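Local atomic coordinates of dihydrodipicolinate synthase (Bacillus clausii KSM-K16, PDB entry 3E96), a protein that probably condenses pyruvate with aspartate semialdehyde in lysine biosynthesis, as a class I aldolase-like lyase of the DapA family. Residues 30-35 with 67-72; 41-46 with 79-84; 257-262 with 287-292. One frame throughout, in Å; residues are numbered along the deposited sequence.

Interaction 1 (30-35 with 67-72); sequences IDWHHY and AKEEVR
W32 and Y35, one turn apart at the start of helix 32-43, pack their aromatic side chains against E69 and E70 of helix 64-78, joining the first two outer helices of a TIM barrel. The indole of W32 comes with its six-membered ring foremost: CZ2 lies 3.6 Å from CG of E69, and CH2 lies 3.6 Å from CA of E70, close enough to touch the helix backbone itself. W32 and E70 cross at about a right angle, with CB of E70 in the plane of the indole, at its edge. One face of the indole is covered by I30, whose CG2 sits 3.4 Å above the ring plane, over its centre; R73 adds a cation-pi contact. The phenol of Y35 meets a different part of E70, its OH lying 3.5 Å from CG of E70. With CG anti to the backbone N (chi1 177°) and the chain extended beyond it, E70 crosses the phenol at about a right angle, its carboxylate nonetheless turned only 18° from the Y35 ring plane. That carboxylate is buried but satisfied, OE1 by the hydroxyl of T21 and OE2 by the backbone N of C53, about 9 Å from the side chain of T56, a predicted pyruvate-binding residue; the Y35 hydroxyl hydrogen-bonds T74. E69 bends at chi2 (66°), offering its methylene to W32 while the carboxylate turns along its own helix to R72, one turn further on. The guanidinium grips it side-on, NE and NH2 both converging on OE1, in the guanidinium plane, while OE2 forms a salt bridge with R73. Before W32, D31 N-caps helix 32-43: its OD1 accepts from the backbone N of H34 at 2.9 Å, while its OD2 lies 3.3 Å above the H34 imidazole plane, over the ring centre.

Interaction 2 (41-46 with 79-84); sequences RIVDNG and HGRALV
The end of an outer helix of the barrel meets the turn leading into the third barrel strand where V43 and D44 close on R81 and A82. The guanidinium of R81 lies flat against V43, whose CG2 methyl sits 3.3 Å above the guanidinium plane, over its centre. H79, from the turn that ends helix 64-78, approaches the opposite face with NE2 offset toward the rim, so the flat group is held between an aliphatic and an imidazole side chain. D44 is one of two acidic partners: its OD1 forms a salt bridge with NH1 of R81 at 2.6 Å, and OD2 lies nearly as close to the same nitrogen, the carboxylate and guanidinium planes being turned 66° apart. In this (beta/alpha)8 architecture, helix 32-43 and strand 83-88 are separated in sequence by strand 49-50 and helix 64-78, and R81, in the turn between helix 64-78 and strand 83-88, brings that turn against the end of helix 32-43. A bend at chi3 (-62°) turns its head group onto V43. The remaining nitrogens are engaged too, NH2 in a salt bridge with D40 one turn back along helix 32-43 and NE in a hydrogen bond to the backbone O of V78. A leucine in place of R81 would probably leave D44 and D40 without their shared cationic mate and the V78 carbonyl without this donor. The other methyl of V43, CG1, packs on CB of A82 at 3.8 Å.

Interaction 3 (257-262 with 287-292); sequences QGNNVV and NEDKQL
N259 and D289 make a single polar contact between the loop before helix 262-270 and the first turns of helix 287-299, two parts of the C-terminal helical region that follows the TIM barrel in this family. Hydrogen bonding carries the contact: ND2 of N259 donates to OD2 of D289 over 3.2 Å, with a nearly straight N-H...O angle of 164°. The two flat groups are strongly twisted, amide and carboxylate planes lying 77° apart. The acceptor lies almost in the amide plane of N259, whereas the donor stands well above the carboxylate plane of D289. ND2 also gives a hydrogen bond to the backbone O of L251, so the amide nitrogen links the end of helix 235-252 with helix 287-299.

Charge enters through D289. Its CG lies anti to the carbonyl carbon and beside the backbone N (chi1 -74°), and the carboxylate is directed at the loop. OD1 forms a salt bridge with K254, while OD2 accepts from the hydroxyl of Y255 as well as from N259. With both oxygens engaged, the buried group is restrained from turning, and the nearby lysine would probably favour its ionised form.

Van der Waals packing adds the second subunit, where Y119 of the other chain touches Q257, N260 and V261, placing this loop at the dimer contact. Backbone hydrogen bonding shapes the loop. Residues 257-260 form a type I beta turn, closed by N of N260 donating to O of Q257 at 3.0 Å, and N259 occupies its third position. Across the same turn, ND2 of N260 makes a weak hydrogen bond, 3.4 Å long, to OE1 of Q257, while OD1 of N260 accepts from NH2 of R252.

How the interactions relate
From the N terminus, helix 32-43 enters both of the first contacts: its start meets helix 64-78 in interaction 1, and its end meets the entry to strand 83-88 in interaction 2. Interaction 1 closes a loop that includes strand 49-50. Interaction 2 opens within that loop and closes after it, so the two cross along the chain, although their nearest atoms remain about 5 Å apart. Together they tie successive beta-alpha units of the barrel wall. Interaction 3 follows in series, closing a separate loop round helix 262-270 among the C-terminal helices; its centre lies about 24 Å from that of interaction 1 and about 28 Å from that of interaction 2.

Interaction 1 (30-35 with 67-72)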
# COMPACT_ATOMS: atom_id res chain seq x y z
N ILE B 30 9.03 -6.54 -18.78
CA ILE B 30 7.76 -7.08 -19.23
C ILE B 30 7.91 -7.74 -20.61
O ILE B 30 8.52 -7.16 -21.51
CB ILE B 30 6.70 -5.96 -19.34
CG1 ILE B 30 6.52 -5.29 -17.97
CG2 ILE B 30 5.38 -6.53 -19.83
CD1 ILE B 30 5.60 -4.08 -18.00
N ASP B 31 7.38 -8.95 -20.75
CA ASP B 31 7.43 -9.63 -22.04
C ASP B 31 6.04 -9.43 -22.62
O ASP B 31 5.10 -10.14 -22.26
CB ASP B 31 7.71 -11.12 -21.88
CG ASP B 31 7.91 -11.82 -23.21
OD1 ASP B 31 7.11 -11.55 -24.14
OD2 ASP B 31 8.85 -12.63 -23.33
N TRP B 32 5.91 -8.46 -23.52
CA TRP B 32 4.63 -8.16 -24.12
C TRP B 32 4.09 -9.27 -25.01
O TRP B 32 2.88 -9.37 -25.22
CB TRP B 32 4.72 -6.84 -24.90
CG TRP B 32 4.99 -5.66 -24.01
CD1 TRP B 32 6.08 -4.85 -24.04
CD2 TRP B 32 4.14 -5.16 -22.96
NE1 TRP B 32 5.97 -3.86 -23.08
CE2 TRP B 32 4.79 -4.04 -22.40
CE3 TRP B 32 2.90 -5.56 -22.44
CZ2 TRP B 32 4.24 -3.30 -21.35
CZ3 TRP B 32 2.35 -4.82 -21.39
CH2 TRP B 32 3.02 -3.71 -20.86
N HIS B 33 4.98 -10.10 -25.54
CA HIS B 33 4.54 -11.21 -26.38
C HIS B 33 3.77 -12.16 -25.47
O HIS B 33 2.69 -12.65 -25.81
CB HIS B 33 5.73 -11.93 -27.01
CG HIS B 33 5.33 -13.10 -27.87
ND1 HIS B 33 4.51 -12.96 -28.97
CD2 HIS B 33 5.63 -14.41 -27.79
CE1 HIS B 33 4.32 -14.14 -29.52
NE2 HIS B 33 4.99 -15.04 -28.82
N HIS B 34 4.34 -12.42 -24.29
CA HIS B 34 3.68 -13.31 -23.34
C HIS B 34 2.40 -12.66 -22.84
O HIS B 34 1.41 -13.35 -22.57
CB HIS B 34 4.62 -13.62 -22.17
CG HIS B 34 5.78 -14.49 -22.54
ND1 HIS B 34 6.77 -14.83 -21.65
CD2 HIS B 34 6.08 -15.12 -23.70
CE1 HIS B 34 7.64 -15.63 -22.24
NE2 HIS B 34 7.24 -15.82 -23.49
N TYR B 35 2.40 -11.34 -22.73
CA TYR B 35 1.20 -10.64 -22.27
C TYR B 35 0.08 -10.84 -23.29
O TYR B 35 -1.07 -11.10 -22.93
CB TYR B 35 1.47 -9.14 -22.10
CG TYR B 35 0.31 -8.40 -21.49
CD1 TYR B 35 -0.11 -8.68 -20.18
CD2 TYR B 35 -0.40 -7.45 -22.21
CE1 TYR B 35 -1.21 -8.04 -19.62
CE2 TYR B 35 -1.51 -6.80 -21.67
CZ TYR B 35 -1.91 -7.10 -20.37
OH TYR B 35 -3.01 -6.48 -19.83
N ALA B 67 2.51 1.00 -16.31
CA ALA B 67 1.08 0.82 -16.06
C ALA B 67 0.29 1.38 -17.25
O ALA B 67 -0.64 0.74 -17.74
CB ALA B 67 0.67 1.52 -14.78
N LYS B 68 0.66 2.57 -17.69
CA LYS B 68 -0.02 3.20 -18.82
C LYS B 68 0.13 2.35 -20.07
O LYS B 68 -0.84 2.12 -20.80
CB LYS B 68 0.55 4.60 -19.09
CG LYS B 68 0.27 5.61 -17.99
CD LYS B 68 0.98 6.93 -18.28
CE LYS B 68 0.69 7.95 -17.19
NZ LYS B 68 1.47 9.21 -17.39
N GLU B 69 1.35 1.89 -20.33
CA GLU B 69 1.63 1.07 -21.50
C GLU B 69 0.84 -0.24 -21.46
O GLU B 69 0.38 -0.73 -22.49
CB GLU B 69 3.13 0.77 -21.60
CG GLU B 69 3.56 -0.09 -22.79
CD GLU B 69 3.36 0.60 -24.14
OE1 GLU B 69 3.16 1.83 -24.16
OE2 GLU B 69 3.41 -0.10 -25.18
N GLU B 70 0.69 -0.82 -20.27
CA GLU B 70 -0.06 -2.08 -20.18
C GLU B 70 -1.50 -1.85 -20.63
O GLU B 70 -2.07 -2.69 -21.33
CB GLU B 70 -0.03 -2.65 -18.76
CG GLU B 70 -0.86 -3.93 -18.62
CD GLU B 70 -0.54 -4.72 -17.38
OE1 GLU B 70 0.61 -5.21 -17.27
OE2 GLU B 70 -1.42 -4.86 -16.50
N VAL B 71 -2.09 -0.73 -20.23
CA VAL B 71 -3.46 -0.44 -20.63
C VAL B 71 -3.51 -0.29 -22.15
O VAL B 71 -4.40 -0.84 -22.81
CB VAL B 71 -4.00 0.84 -19.95
CG1 VAL B 71 -5.39 1.17 -20.47
CG2 VAL B 71 -4.05 0.63 -18.44
N ARG B 72 -2.55 0.44 -22.72
CA ARG B 72 -2.51 0.63 -24.17
C ARG B 72 -2.37 -0.71 -24.89
O ARG B 72 -3.09 -0.98 -25.85
CB ARG B 72 -1.34 1.55 -24.57
CG ARG B 72 -1.49 2.99 -24.10
CD ARG B 72 -0.47 3.90 -24.78
NE ARG B 72 0.90 3.67 -24.32
CZ ARG B 72 1.49 4.38 -23.36
NH1 ARG B 72 0.84 5.36 -22.75
NH2 ARG B 72 2.75 4.11 -23.02

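Interaction 2 (41-46 with 79-84)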
# COMPACT_ATOMS: atom_id res chain seq x y z
N ARG B 41 -5.67 -15.85 -24.30
CA ARG B 41 -6.21 -16.99 -23.58
C ARG B 41 -7.45 -16.59 -22.79
O ARG B 41 -8.43 -17.34 -22.71
CB ARG B 41 -5.17 -17.57 -22.62
CG ARG B 41 -5.66 -18.81 -21.87
CD ARG B 41 -4.57 -19.41 -20.99
NE ARG B 41 -3.40 -19.80 -21.77
CZ ARG B 41 -2.25 -19.14 -21.77
NH1 ARG B 41 -2.10 -18.05 -21.02
NH2 ARG B 41 -1.24 -19.57 -22.52
N ILE B 42 -7.41 -15.40 -22.20
CA ILE B 42 -8.54 -14.91 -21.42
C ILE B 42 -9.76 -14.57 -22.26
O ILE B 42 -10.83 -15.17 -22.09
CB ILE B 42 -8.12 -13.67 -20.59
CG1 ILE B 42 -7.12 -14.09 -19.51
CG2 ILE B 42 -9.35 -13.00 -19.98
CD1 ILE B 42 -6.52 -12.93 -18.72
N VAL B 43 -9.61 -13.62 -23.18
CA VAL B 43 -10.73 -13.17 -24.00
C VAL B 43 -11.23 -14.14 -25.06
O VAL B 43 -12.38 -14.04 -25.49
CB VAL B 43 -10.42 -11.82 -24.66
CG1 VAL B 43 -10.10 -10.78 -23.58
CG2 VAL B 43 -9.28 -11.96 -25.63
N ASP B 44 -10.39 -15.06 -25.50
CA ASP B 44 -10.81 -16.02 -26.52
C ASP B 44 -11.48 -17.24 -25.91
O ASP B 44 -11.87 -18.16 -26.63
CB ASP B 44 -9.62 -16.48 -27.37
CG ASP B 44 -9.18 -15.43 -28.37
OD1 ASP B 44 -10.07 -14.75 -28.93
OD2 ASP B 44 -7.96 -15.30 -28.60
N ASN B 45 -11.63 -17.25 -24.59
CA ASN B 45 -12.25 -18.38 -23.93
C ASN B 45 -13.45 -18.06 -23.05
O ASN B 45 -13.64 -18.68 -22.00
CB ASN B 45 -11.22 -19.17 -23.12
CG ASN B 45 -10.20 -19.86 -24.00
OD1 ASN B 45 -9.10 -19.36 -24.22
ND2 ASN B 45 -10.58 -21.02 -24.54
N GLY B 46 -14.25 -17.08 -23.46
CA GLY B 46 -15.44 -16.74 -22.71
C GLY B 46 -15.42 -15.57 -21.74
O GLY B 46 -16.47 -15.23 -21.19
N HIS B 79 -8.62 -5.58 -28.93
CA HIS B 79 -9.30 -5.02 -30.09
C HIS B 79 -10.80 -5.32 -30.18
O HIS B 79 -11.26 -5.99 -31.11
CB HIS B 79 -8.59 -5.44 -31.39
CG HIS B 79 -8.45 -6.92 -31.57
ND1 HIS B 79 -9.53 -7.76 -31.73
CD2 HIS B 79 -7.35 -7.70 -31.65
CE1 HIS B 79 -9.10 -9.00 -31.90
NE2 HIS B 79 -7.78 -8.99 -31.85
N GLY B 80 -11.55 -4.83 -29.19
CA GLY B 80 -12.99 -5.00 -29.18
C GLY B 80 -13.59 -6.31 -28.68
O GLY B 80 -14.80 -6.38 -28.49
N ARG B 81 -12.77 -7.33 -28.47
CA ARG B 81 -13.28 -8.62 -28.00
C ARG B 81 -13.80 -8.62 -26.56
O ARG B 81 -14.47 -9.57 -26.15
CB ARG B 81 -12.20 -9.70 -28.14
CG ARG B 81 -11.86 -10.06 -29.59
CD ARG B 81 -10.81 -11.16 -29.65
NE ARG B 81 -9.55 -10.75 -29.03
CZ ARG B 81 -8.48 -11.54 -28.93
NH1 ARG B 81 -8.52 -12.77 -29.41
NH2 ARG B 81 -7.37 -11.08 -28.36
N ALA B 82 -13.49 -7.58 -25.80
CA ALA B 82 -13.95 -7.50 -24.42
C ALA B 82 -13.84 -6.09 -23.89
O ALA B 82 -13.15 -5.26 -24.48
CB ALA B 82 -13.13 -8.46 -23.54
N LEU B 83 -14.53 -5.81 -22.79
CA LEU B 83 -14.46 -4.50 -22.18
C LEU B 83 -13.11 -4.43 -21.48
O LEU B 83 -12.66 -5.41 -20.89
CB LEU B 83 -15.57 -4.31 -21.15
CG LEU B 83 -17.00 -4.14 -21.68
CD1 LEU B 83 -17.98 -4.06 -20.51
CD2 LEU B 83 -17.06 -2.88 -22.53
N VAL B 84 -12.46 -3.27 -21.55
CA VAL B 84 -11.17 -3.07 -20.91
C VAL B 84 -11.34 -2.10 -19.76
O VAL B 84 -11.70 -0.94 -19.96
CB VAL B 84 -10.14 -2.51 -21.92
CG1 VAL B 84 -8.82 -2.23 -21.21
CG2 VAL B 84 -9.93 -3.50 -23.05

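Interaction 3 (257-262 with 287-292)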
# COMPACT_ATOMS: atom_id res chain seq x y z
N GLN B 257 -1.71 -13.96 1.48
CA GLN B 257 -1.85 -13.64 0.06
C GLN B 257 -0.53 -13.40 -0.67
O GLN B 257 -0.53 -13.02 -1.84
CB GLN B 257 -2.76 -12.42 -0.13
CG GLN B 257 -4.20 -12.65 0.28
CD GLN B 257 -5.04 -13.19 -0.86
OE1 GLN B 257 -4.75 -14.24 -1.43
NE2 GLN B 257 -6.10 -12.45 -1.21
N GLY B 258 0.59 -13.61 0.00
CA GLY B 258 1.87 -13.41 -0.66
C GLY B 258 2.02 -14.31 -1.89
O GLY B 258 2.70 -13.96 -2.85
N ASN B 259 1.37 -15.47 -1.85
CA ASN B 259 1.41 -16.45 -2.94
C ASN B 259 0.42 -16.18 -4.07
O ASN B 259 0.43 -16.87 -5.08
CB ASN B 259 1.10 -17.85 -2.38
CG ASN B 259 2.34 -18.67 -2.11
OD1 ASN B 259 3.45 -18.15 -2.07
ND2 ASN B 259 2.15 -19.97 -1.91
N ASN B 260 -0.42 -15.16 -3.89
CA ASN B 260 -1.47 -14.85 -4.86
C ASN B 260 -1.15 -14.91 -6.35
O ASN B 260 -1.88 -15.54 -7.13
CB ASN B 260 -2.09 -13.50 -4.53
CG ASN B 260 -3.35 -13.23 -5.34
OD1 ASN B 260 -3.28 -12.97 -6.54
ND2 ASN B 260 -4.49 -13.29 -4.68
N VAL B 261 -0.07 -14.27 -6.77
CA VAL B 261 0.30 -14.26 -8.18
C VAL B 261 1.38 -15.28 -8.53
O VAL B 261 1.31 -15.93 -9.58
CB VAL B 261 0.79 -12.86 -8.62
CG1 VAL B 261 1.27 -12.89 -10.08
CG2 VAL B 261 -0.34 -11.84 -8.47
N VAL B 262 2.37 -15.43 -7.66
CA VAL B 262 3.44 -16.37 -7.94
C VAL B 262 2.93 -17.79 -8.15
O VAL B 262 3.46 -18.52 -8.98
CB VAL B 262 4.54 -16.32 -6.85
CG1 VAL B 262 3.98 -16.73 -5.50
CG2 VAL B 262 5.72 -17.21 -7.26
N ASN B 287 10.43 -25.14 -2.49
CA ASN B 287 10.28 -26.47 -3.07
C ASN B 287 8.98 -27.07 -2.56
O ASN B 287 8.26 -27.75 -3.30
CB ASN B 287 11.46 -27.37 -2.69
CG ASN B 287 12.78 -26.86 -3.24
OD1 ASN B 287 12.88 -26.48 -4.40
ND2 ASN B 287 13.81 -26.86 -2.40
N GLU B 288 8.67 -26.81 -1.29
CA GLU B 288 7.44 -27.32 -0.69
C GLU B 288 6.22 -26.86 -1.48
O GLU B 288 5.36 -27.67 -1.82
CB GLU B 288 7.31 -26.83 0.75
CG GLU B 288 6.00 -27.25 1.41
CD GLU B 288 5.79 -26.59 2.77
OE1 GLU B 288 4.76 -26.88 3.41
OE2 GLU B 288 6.65 -25.78 3.18
N ASP B 289 6.13 -25.56 -1.74
CA ASP B 289 4.99 -25.02 -2.47
C ASP B 289 4.98 -25.45 -3.94
O ASP B 289 3.91 -25.62 -4.53
CB ASP B 289 4.95 -23.49 -2.35
CG ASP B 289 4.48 -23.03 -0.98
OD1 ASP B 289 4.05 -23.88 -0.18
OD2 ASP B 289 4.54 -21.81 -0.70
N LYS B 290 6.15 -25.62 -4.54
CA LYS B 290 6.22 -26.07 -5.93
C LYS B 290 5.58 -27.46 -6.01
O LYS B 290 4.88 -27.78 -6.97
CB LYS B 290 7.68 -26.14 -6.40
CG LYS B 290 8.27 -24.81 -6.84
CD LYS B 290 9.77 -24.93 -7.08
CE LYS B 290 10.30 -23.79 -7.94
NZ LYS B 290 9.92 -22.44 -7.42
N GLN B 291 5.82 -28.27 -4.99
CA GLN B 291 5.26 -29.62 -4.93
C GLN B 291 3.74 -29.55 -4.77
O GLN B 291 3.01 -30.35 -5.36
CB GLN B 291 5.87 -30.40 -3.77
CG GLN B 291 5.45 -31.87 -3.71
CD GLN B 291 6.08 -32.70 -4.81
OE1 GLN B 291 5.88 -32.44 -6.00
NE2 GLN B 291 6.84 -33.72 -4.43
N LEU B 292 3.27 -28.60 -3.97
CA LEU B 292 1.83 -28.46 -3.76
C LEU B 292 1.14 -28.02 -5.05
O LEU B 292 0.01 -28.44 -5.32
CB LEU B 292 1.55 -27.44 -2.65
CG LEU B 292 2.00 -27.82 -1.24
CD1 LEU B 292 1.77 -26.66 -0.28
CD2 LEU B 292 1.24 -29.06 -0.78